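Local coordinates for protein acyl-coenzyme A oxidase 1 (Yarrowia lipolytica, PDB 5Y9D) that catalyses the FAD-dependent oxidation of 2,3-saturated acyl-CoAs to trans-2-enoyl-CoAs, reducing oxygen to hydrogen peroxide, in peroxisomal fatty acid beta-oxidation, at residues A[140-145]-A[232-237]; A[78-83]-A[323-328]; A[43-48]-A[53-58]. One frame throughout, in Å; residues are numbered along the deposited sequence.

Overall arrangement
From the N terminus, contact 3 closes first: 43-48 meets 53-58 across the last turn of helix 44-52, joining it to helix 55-70 of the N-terminal region. Contact 2 then opens at 78-83, and its long excursion ends only at 323-328 on helix 306-334. Contact 1, between 140-145 and 232-237, opens and closes within that excursion, linking the end of helix 122-142 to strand 228-238 of the beta-sheet domain. None of the three crosses another. Contacts 2 and 3 approach to about 7 Å at their nearest atoms, whereas the centre of contact 1 lies 37 Å from that of contact 2 and 40 Å from that of contact 3.

Contact 1: A[140-145]-A[232-237]; sequences RGSGTP and TRNFVV
Ser142 and Asn234 meet because two torsions aim their polar ends at one another. In Ser142, OG stands opposite the carbonyl carbon (chi1 -68°), which carries the hydroxyl off the last turn of helix 122-142 towards the strand. In Asn234, an unusual chi1 of -102° swings the amide over the gap, and a chi2 of -14° keeps OD1 folded back near CA while ND2 faces outward. The amide nitrogen therefore leads the approach: Ser142 OG lies 3.2 Å from Asn234 ND2, and Ser142 CB is 3.4 Å from that same nitrogen. The backbones stay well separated, with Ser142 CA 7.5 Å from Asn234 CA.

The chain at 281-285 bonds both backbones: Arg285 pairs with Ser142 and Leu283 with Asn234. Asn234 also rests against Val218 and Phe220 of strand 216-225. On the strand itself, Arg233 turns its side chain back, and Arg233 NH1 donates to Thr232 O at 3.1 Å, coming from above the carbonyl plane.

This is a junction between the all-helical N-terminal domain and the beta domain of the acyl-CoA oxidase fold, some 10 Å from the bound FAD at the Asn234 side chain. Its chemistry is that of two uncharged polar groups meeting in a buried place, beside backbone bonds to one stretch, 281-285. Where helix 122-142 faces strand 228-238 the domains thus touch only slightly through this pair, and the touching pair itself carries no charge.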
loop_
_atom_site.group_PDB
_atom_site.type_symbol
_atom_site.label_atom_id
_atom_site.label_comp_id
_atom_site.label_asym_id
_atom_site.label_seq_id
_atom_site.Cartn_x
_atom_site.Cartn_y
_atom_site.Cartn_z
ATOM N N ARG A 140 8.434 33.143 10.347
ATOM C CA ARG A 140 7.607 33.717 11.395
ATOM C C ARG A 140 8.026 33.114 12.733
ATOM O O ARG A 140 8.315 33.845 13.667
ATOM C CB ARG A 140 6.112 33.484 11.133
ATOM C CG ARG A 140 5.255 34.679 11.485
ATOM C CD ARG A 140 3.798 34.318 11.716
ATOM N NE ARG A 140 2.967 34.550 10.536
ATOM C CZ ARG A 140 2.772 33.673 9.553
ATOM N NH1 ARG A 140 3.358 32.465 9.572
ATOM N NH2 ARG A 140 1.981 34.009 8.535
ATOM N N GLY A 141 8.095 31.786 12.800
ATOM C CA GLY A 141 8.367 31.074 14.054
ATOM C C GLY A 141 9.782 31.168 14.607
ATOM O O GLY A 141 9.979 31.053 15.803
ATOM N N SER A 142 10.775 31.348 13.743
ATOM C CA SER A 142 12.164 31.444 14.191
ATOM C C SER A 142 12.806 32.787 13.916
ATOM O O SER A 142 13.903 33.039 14.403
ATOM C CB SER A 142 13.011 30.351 13.571
ATOM O OG SER A 142 12.628 29.079 14.070
ATOM N N GLY A 143 12.147 33.661 13.159
ATOM C CA GLY A 143 12.700 34.997 12.943
ATOM C C GLY A 143 12.137 36.013 13.922
ATOM O O GLY A 143 11.026 35.858 14.367
ATOM N N THR A 144 12.888 37.058 14.246
ATOM C CA THR A 144 12.329 38.164 15.025
ATOM C C THR A 144 11.232 38.815 14.189
ATOM O O THR A 144 11.144 38.556 13.003
ATOM C CB THR A 144 13.383 39.240 15.388
ATOM O OG1 THR A 144 13.839 39.910 14.197
ATOM C CG2 THR A 144 14.590 38.601 16.131
ATOM N N PRO A 145 10.397 39.658 14.810
ATOM C CA PRO A 145 9.468 40.472 14.031
ATOM C C PRO A 145 10.114 41.319 12.939
ATOM O O PRO A 145 9.547 41.407 11.869
ATOM C CB PRO A 145 8.804 41.353 15.086
ATOM C CG PRO A 145 8.796 40.488 16.294
ATOM C CD PRO A 145 10.104 39.735 16.255
ATOM N N THR A 232 22.104 22.711 15.570
ATOM C CA THR A 232 21.350 22.980 14.364
ATOM C C THR A 232 20.508 24.242 14.445
ATOM O O THR A 232 19.674 24.389 15.309
ATOM C CB THR A 232 20.437 21.797 14.050
ATOM O OG1 THR A 232 21.231 20.629 13.903
ATOM C CG2 THR A 232 19.677 22.034 12.777
ATOM N N ARG A 233 20.711 25.111 13.473
ATOM C CA ARG A 233 20.182 26.451 13.450
ATOM C C ARG A 233 19.566 26.758 12.079
ATOM O O ARG A 233 19.680 25.971 11.170
ATOM C CB ARG A 233 21.281 27.437 13.797
ATOM C CG ARG A 233 21.237 28.009 15.199
ATOM C CD ARG A 233 20.460 27.183 16.197
ATOM N NE ARG A 233 21.123 27.171 17.489
ATOM C CZ ARG A 233 20.944 26.245 18.422
ATOM N NH1 ARG A 233 20.107 25.245 18.224
ATOM N NH2 ARG A 233 21.604 26.320 19.559
ATOM N N ASN A 234 18.867 27.877 11.969
ATOM C CA ASN A 234 18.089 28.248 10.799
ATOM C C ASN A 234 18.650 29.407 9.997
ATOM O O ASN A 234 18.820 30.463 10.539
ATOM C CB ASN A 234 16.737 28.721 11.307
ATOM C CG ASN A 234 15.675 27.692 11.154
ATOM O OD1 ASN A 234 15.860 26.731 10.445
ATOM N ND2 ASN A 234 14.557 27.886 11.809
ATOM N N PHE A 235 18.875 29.260 8.699
ATOM C CA PHE A 235 19.362 30.417 7.924
ATOM C C PHE A 235 18.596 30.568 6.624
ATOM O O PHE A 235 18.247 29.582 6.007
ATOM C CB PHE A 235 20.860 30.281 7.620
ATOM C CG PHE A 235 21.672 29.777 8.782
ATOM C CD1 PHE A 235 21.623 28.445 9.162
ATOM C CD2 PHE A 235 22.490 30.643 9.505
ATOM C CE1 PHE A 235 22.352 27.990 10.262
ATOM C CE2 PHE A 235 23.243 30.199 10.592
ATOM C CZ PHE A 235 23.180 28.866 10.978
ATOM N N VAL A 236 18.323 31.801 6.221
ATOM C CA VAL A 236 17.829 32.066 4.897
ATOM C C VAL A 236 18.995 32.192 3.925
ATOM O O VAL A 236 19.879 33.043 4.112
ATOM C CB VAL A 236 17.029 33.367 4.804
ATOM C CG1 VAL A 236 16.555 33.583 3.360
ATOM C CG2 VAL A 236 15.846 33.336 5.765
ATOM N N VAL A 237 18.965 31.379 2.863
ATOM C CA VAL A 237 20.001 31.400 1.848
ATOM C C VAL A 237 19.324 31.610 0.493
ATOM O O VAL A 237 18.473 30.815 0.105
ATOM C CB VAL A 237 20.819 30.077 1.852
ATOM C CG1 VAL A 237 22.049 30.179 0.949
ATOM C CG2 VAL A 237 21.222 29.671 3.272
#

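Contact 2: A[78-83]-A[323-328]; sequences ADYDCN and SKRFLT
Arg325 and Tyr80 reach for each other from opposite directions across a wide gap: the nearest CA atoms, of Tyr80 and Phe326, are 15.7 Å apart. The arginine makes the longer journey. Its CB leaves helix 306-334 towards the 78-83 loop, CG stands anti to the backbone N (chi1 177°), and the chain stays extended from there to NE. The methylenes carry the guanidinium across the gap. At NE the polar work begins: this nitrogen bonds Ile654 O, at the end of helix 651-654. Beyond CZ the guanidinium lies with one face against Phe326, the next residue on the same helix, whose ring atom CZ sits 3.5 Å from Arg325 NH1, near the rim of the group. NH1 itself bonds Met119 O, beyond helix 107-118.

Only NH2 meets Tyr80. It approaches the phenol at its edge, Arg325 NH2 to Tyr80 OH being 3.0 Å, but the bond is weak, bent to 125° at the hydrogen. Ring and guanidinium are nearly coplanar, 27° apart. The stronger partner of the phenol is Asn655 O, so the hydroxyl gives its hydrogen to a carbonyl while accepting, weakly, from the arginine. A buried positive charge is thereby ringed by two carbonyls and a phenol oxygen, which would probably ease the cost of burial.

In the same loop, Asp81 packs on Lys258 of the second subunit. The buried arginine marks the place in the acyl-CoA oxidase fold where the N-terminal helical domain (Tyr80, Met119), helix 306-334 of the C-alpha1 domain and the C-terminal helical domain (Ile654, Asn655) meet.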
loop_
_atom_site.group_PDB
_atom_site.type_symbol
_atom_site.label_atom_id
_atom_site.label_comp_id
_atom_site.label_asym_id
_atom_site.label_seq_id
_atom_site.Cartn_x
_atom_site.Cartn_y
_atom_site.Cartn_z
ATOM N N ALA A 78 -8.304 15.514 -16.391
ATOM C CA ALA A 78 -7.285 14.817 -17.200
ATOM C C ALA A 78 -6.033 14.391 -16.393
ATOM O O ALA A 78 -5.123 13.816 -16.944
ATOM C CB ALA A 78 -6.901 15.665 -18.422
ATOM N N ASP A 79 -6.015 14.630 -15.088
ATOM C CA ASP A 79 -4.809 14.419 -14.282
ATOM C C ASP A 79 -4.287 13.007 -14.182
ATOM O O ASP A 79 -3.103 12.797 -13.908
ATOM C CB ASP A 79 -5.072 14.854 -12.850
ATOM C CG ASP A 79 -5.036 16.336 -12.677
ATOM O OD1 ASP A 79 -4.842 17.065 -13.663
ATOM O OD2 ASP A 79 -5.204 16.781 -11.533
ATOM N N TYR A 80 -5.158 12.030 -14.314
ATOM C CA TYR A 80 -4.710 10.665 -14.241
ATOM C C TYR A 80 -3.844 10.293 -15.445
ATOM O O TYR A 80 -2.974 9.440 -15.350
ATOM C CB TYR A 80 -5.894 9.736 -14.171
ATOM C CG TYR A 80 -6.720 9.900 -12.924
ATOM C CD1 TYR A 80 -6.164 9.735 -11.671
ATOM C CD2 TYR A 80 -8.061 10.211 -13.004
ATOM C CE1 TYR A 80 -6.927 9.874 -10.520
ATOM C CE2 TYR A 80 -8.817 10.368 -11.871
ATOM C CZ TYR A 80 -8.252 10.185 -10.632
ATOM O OH TYR A 80 -9.053 10.314 -9.521
ATOM N N ASP A 81 -4.106 10.954 -16.566
ATOM C CA ASP A 81 -3.417 10.713 -17.815
ATOM C C ASP A 81 -2.081 11.487 -17.931
ATOM O O ASP A 81 -1.346 11.267 -18.857
ATOM C CB ASP A 81 -4.333 11.124 -18.987
ATOM C CG ASP A 81 -5.631 10.296 -19.061
ATOM O OD1 ASP A 81 -5.559 9.038 -19.077
ATOM O OD2 ASP A 81 -6.730 10.914 -19.115
ATOM N N CYS A 82 -1.787 12.381 -16.986
ATOM C CA CYS A 82 -0.609 13.253 -17.053
ATOM C C CYS A 82 0.746 12.564 -16.921
ATOM O O CYS A 82 0.985 11.815 -15.944
ATOM C CB CYS A 82 -0.695 14.317 -15.960
ATOM S SG CYS A 82 -1.787 15.665 -16.481
ATOM N N ASN A 83 1.654 12.865 -17.862
ATOM C CA ASN A 83 3.075 12.538 -17.661
ATOM C C ASN A 83 3.711 13.545 -16.703
ATOM O O ASN A 83 3.136 14.595 -16.432
ATOM C CB ASN A 83 3.838 12.406 -19.007
ATOM C CG ASN A 83 4.065 13.726 -19.724
ATOM O OD1 ASN A 83 4.722 14.643 -19.196
ATOM N ND2 ASN A 83 3.589 13.816 -20.953
ATOM N N SER A 323 -9.380 9.849 3.362
ATOM C CA SER A 323 -10.099 8.632 3.741
ATOM C C SER A 323 -11.537 8.743 3.378
ATOM O O SER A 323 -12.111 7.820 2.855
ATOM C CB SER A 323 -9.987 8.365 5.232
ATOM O OG SER A 323 -8.709 7.810 5.489
ATOM N N LYS A 324 -12.115 9.906 3.613
ATOM C CA LYS A 324 -13.521 10.026 3.399
ATOM C C LYS A 324 -13.816 10.006 1.910
ATOM O O LYS A 324 -14.928 9.662 1.522
ATOM C CB LYS A 324 -14.088 11.254 4.070
ATOM C CG LYS A 324 -14.086 12.509 3.219
ATOM C CD LYS A 324 -14.303 13.730 4.114
ATOM C CE LYS A 324 -14.240 14.977 3.284
ATOM N NZ LYS A 324 -14.656 16.127 4.086
ATOM N N ARG A 325 -12.832 10.359 1.086
ATOM C CA ARG A 325 -13.045 10.359 -0.333
ATOM C C ARG A 325 -13.091 8.925 -0.827
ATOM O O ARG A 325 -13.984 8.533 -1.564
ATOM C CB ARG A 325 -11.923 11.111 -1.043
ATOM C CG ARG A 325 -12.036 11.094 -2.564
ATOM C CD ARG A 325 -10.862 11.789 -3.252
ATOM N NE ARG A 325 -10.816 11.412 -4.657
ATOM C CZ ARG A 325 -9.715 11.304 -5.387
ATOM N NH1 ARG A 325 -8.514 11.566 -4.881
ATOM N NH2 ARG A 325 -9.834 10.862 -6.631
ATOM N N PHE A 326 -12.129 8.124 -0.397
ATOM C CA PHE A 326 -12.028 6.765 -0.920
ATOM C C PHE A 326 -13.044 5.833 -0.266
ATOM O O PHE A 326 -13.519 4.931 -0.903
ATOM C CB PHE A 326 -10.580 6.262 -0.872
ATOM C CG PHE A 326 -9.682 6.959 -1.873
ATOM C CD1 PHE A 326 -9.779 6.668 -3.228
ATOM C CD2 PHE A 326 -8.768 7.924 -1.468
ATOM C CE1 PHE A 326 -8.967 7.297 -4.164
ATOM C CE2 PHE A 326 -7.970 8.577 -2.401
ATOM C CZ PHE A 326 -8.059 8.252 -3.756
ATOM N N LEU A 327 -13.444 6.080 0.972
ATOM C CA LEU A 327 -14.529 5.277 1.548
ATOM C C LEU A 327 -15.849 5.551 0.815
ATOM O O LEU A 327 -16.643 4.626 0.566
ATOM C CB LEU A 327 -14.669 5.540 3.031
ATOM C CG LEU A 327 -13.740 4.685 3.882
ATOM C CD1 LEU A 327 -13.374 5.458 5.123
ATOM C CD2 LEU A 327 -14.389 3.345 4.258
ATOM N N THR A 328 -16.065 6.811 0.423
ATOM C CA THR A 328 -17.218 7.132 -0.391
ATOM C C THR A 328 -17.166 6.471 -1.782
ATOM O O THR A 328 -18.166 6.004 -2.282
ATOM C CB THR A 328 -17.416 8.633 -0.503
ATOM O OG1 THR A 328 -17.696 9.153 0.795
ATOM C CG2 THR A 328 -18.596 8.995 -1.435
#

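Contact 3: A[43-48]-A[53-58]; sequences TVRDVT and GGEEET
Arg45 and Glu55 form the ionic part of this contact, a side-on, two-pronged salt bridge. Arg45 NE donates to Glu55 OE1 at 3.0 Å and Arg45 NH2 to Glu55 OE2 at 2.8 Å, both nearly straight at 167° and 169°. Each oxygen is met on its syn side, and the carboxylate lies almost coplanar with the guanidinium. With CG anti to the backbone N (chi1 -161°) and the chain extended to NE, Arg45 spans the gap between helices; its NH2 also pairs with Glu62.

The apolar part comes from Thr58. Its CG2 rests over one guanidinium face, 3.8 Å from Arg45 NH2, and is 4.1 Å from Thr48 CG2. Neither threonine hydroxyl bonds across: Thr48 OG1 is held by Ala646 O, Thr58 OG1 by Asn49 and Asn52.

An alanine in place of Arg45 would remove the guanidinium and is likely to leave Glu55 and Glu62 without their shared cation and Thr58 CG2 without the flat group it rests on.

Gly53 and Gly54, both with positive phi, let the chain turn sharply from one helix into the next, Gly54 standing at the N-cap of the second. Two consecutive helices joined by a tight turn, resembling an alpha-alpha corner of the N-terminal helical domain, are thus pinned by a salt bridge between residues ten apart in sequence.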
loop_
_atom_site.group_PDB
_atom_site.type_symbol
_atom_site.label_atom_id
_atom_site.label_comp_id
_atom_site.label_asym_id
_atom_site.label_seq_id
_atom_site.Cartn_x
_atom_site.Cartn_y
_atom_site.Cartn_z
ATOM N N THR A 43 -31.477 14.004 8.327
ATOM C CA THR A 43 -31.082 15.044 7.391
ATOM C C THR A 43 -29.556 15.067 7.232
ATOM O O THR A 43 -28.822 15.354 8.194
ATOM C CB THR A 43 -31.540 16.411 7.894
ATOM O OG1 THR A 43 -32.972 16.403 8.020
ATOM C CG2 THR A 43 -31.083 17.544 6.939
ATOM N N VAL A 44 -29.083 14.773 6.020
ATOM C CA VAL A 44 -27.646 14.615 5.766
ATOM C C VAL A 44 -26.836 15.784 6.312
ATOM O O VAL A 44 -25.810 15.595 6.916
ATOM C CB VAL A 44 -27.332 14.463 4.259
ATOM C CG1 VAL A 44 -25.844 14.600 3.998
ATOM C CG2 VAL A 44 -27.821 13.125 3.749
ATOM N N ARG A 45 -27.315 16.994 6.111
ATOM C CA ARG A 45 -26.564 18.174 6.510
ATOM C C ARG A 45 -26.402 18.289 8.012
ATOM O O ARG A 45 -25.511 19.001 8.461
ATOM C CB ARG A 45 -27.221 19.420 5.959
ATOM C CG ARG A 45 -26.314 20.612 5.920
ATOM C CD ARG A 45 -27.094 21.831 5.502
ATOM N NE ARG A 45 -26.254 23.030 5.402
ATOM C CZ ARG A 45 -25.410 23.300 4.398
ATOM N NH1 ARG A 45 -25.198 22.432 3.405
ATOM N NH2 ARG A 45 -24.744 24.433 4.404
ATOM N N ASP A 46 -27.240 17.616 8.810
ATOM C CA ASP A 46 -27.024 17.649 10.250
ATOM C C ASP A 46 -25.723 16.866 10.586
ATOM O O ASP A 46 -24.922 17.321 11.397
ATOM C CB ASP A 46 -28.226 17.108 11.038
ATOM C CG ASP A 46 -29.458 18.036 11.012
ATOM O OD1 ASP A 46 -29.350 19.271 10.859
ATOM O OD2 ASP A 46 -30.567 17.508 11.190
ATOM N N VAL A 47 -25.509 15.705 9.967
ATOM C CA VAL A 47 -24.252 14.967 10.155
ATOM C C VAL A 47 -23.056 15.754 9.596
ATOM O O VAL A 47 -22.009 15.791 10.221
ATOM C CB VAL A 47 -24.254 13.562 9.514
ATOM C CG1 VAL A 47 -23.003 12.800 9.925
ATOM C CG2 VAL A 47 -25.475 12.777 9.944
ATOM N N THR A 48 -23.227 16.381 8.431
ATOM C CA THR A 48 -22.182 17.210 7.816
ATOM C C THR A 48 -21.773 18.344 8.785
ATOM O O THR A 48 -20.598 18.587 8.997
ATOM C CB THR A 48 -22.642 17.763 6.430
ATOM O OG1 THR A 48 -23.063 16.680 5.580
ATOM C CG2 THR A 48 -21.515 18.471 5.730
ATOM N N GLY A 53 -18.193 20.987 12.797
ATOM C CA GLY A 53 -18.270 21.859 13.976
ATOM C C GLY A 53 -19.237 23.020 13.805
ATOM O O GLY A 53 -18.934 24.117 14.224
ATOM N N GLY A 54 -20.391 22.773 13.175
ATOM C CA GLY A 54 -21.467 23.748 13.037
ATOM C C GLY A 54 -21.780 24.160 11.600
ATOM O O GLY A 54 -20.931 24.013 10.719
ATOM N N GLU A 55 -22.988 24.701 11.389
ATOM C CA GLU A 55 -23.458 25.172 10.089
ATOM C C GLU A 55 -22.583 26.293 9.501
ATOM O O GLU A 55 -22.366 26.360 8.280
ATOM C CB GLU A 55 -24.923 25.629 10.201
ATOM C CG GLU A 55 -25.463 26.462 9.036
ATOM C CD GLU A 55 -25.782 25.644 7.775
ATOM O OE1 GLU A 55 -26.561 24.661 7.859
ATOM O OE2 GLU A 55 -25.285 26.006 6.686
ATOM N N GLU A 56 -22.056 27.150 10.368
ATOM C CA GLU A 56 -21.176 28.213 9.931
ATOM C C GLU A 56 -19.924 27.636 9.291
ATOM O O GLU A 56 -19.473 28.113 8.253
ATOM C CB GLU A 56 -20.800 29.114 11.098
ATOM C CG GLU A 56 -21.998 29.702 11.833
ATOM C CD GLU A 56 -22.969 30.410 10.899
ATOM O OE1 GLU A 56 -22.506 31.296 10.119
ATOM O OE2 GLU A 56 -24.186 30.078 10.960
ATOM N N GLU A 57 -19.384 26.583 9.891
ATOM C CA GLU A 57 -18.155 25.980 9.395
ATOM C C GLU A 57 -18.415 25.254 8.077
ATOM O O GLU A 57 -17.639 25.344 7.134
ATOM C CB GLU A 57 -17.563 25.024 10.419
ATOM C CG GLU A 57 -17.484 25.563 11.846
ATOM C CD GLU A 57 -16.717 26.871 11.981
ATOM O OE1 GLU A 57 -15.913 27.216 11.082
ATOM O OE2 GLU A 57 -16.910 27.557 13.011
ATOM N N THR A 58 -19.524 24.550 8.010
ATOM C CA THR A 58 -19.943 23.939 6.772
ATOM C C THR A 58 -20.098 24.944 5.641
ATOM O O THR A 58 -19.714 24.652 4.499
ATOM C CB THR A 58 -21.244 23.196 6.980
ATOM O OG1 THR A 58 -20.999 22.185 7.957
ATOM C CG2 THR A 58 -21.715 22.558 5.687
#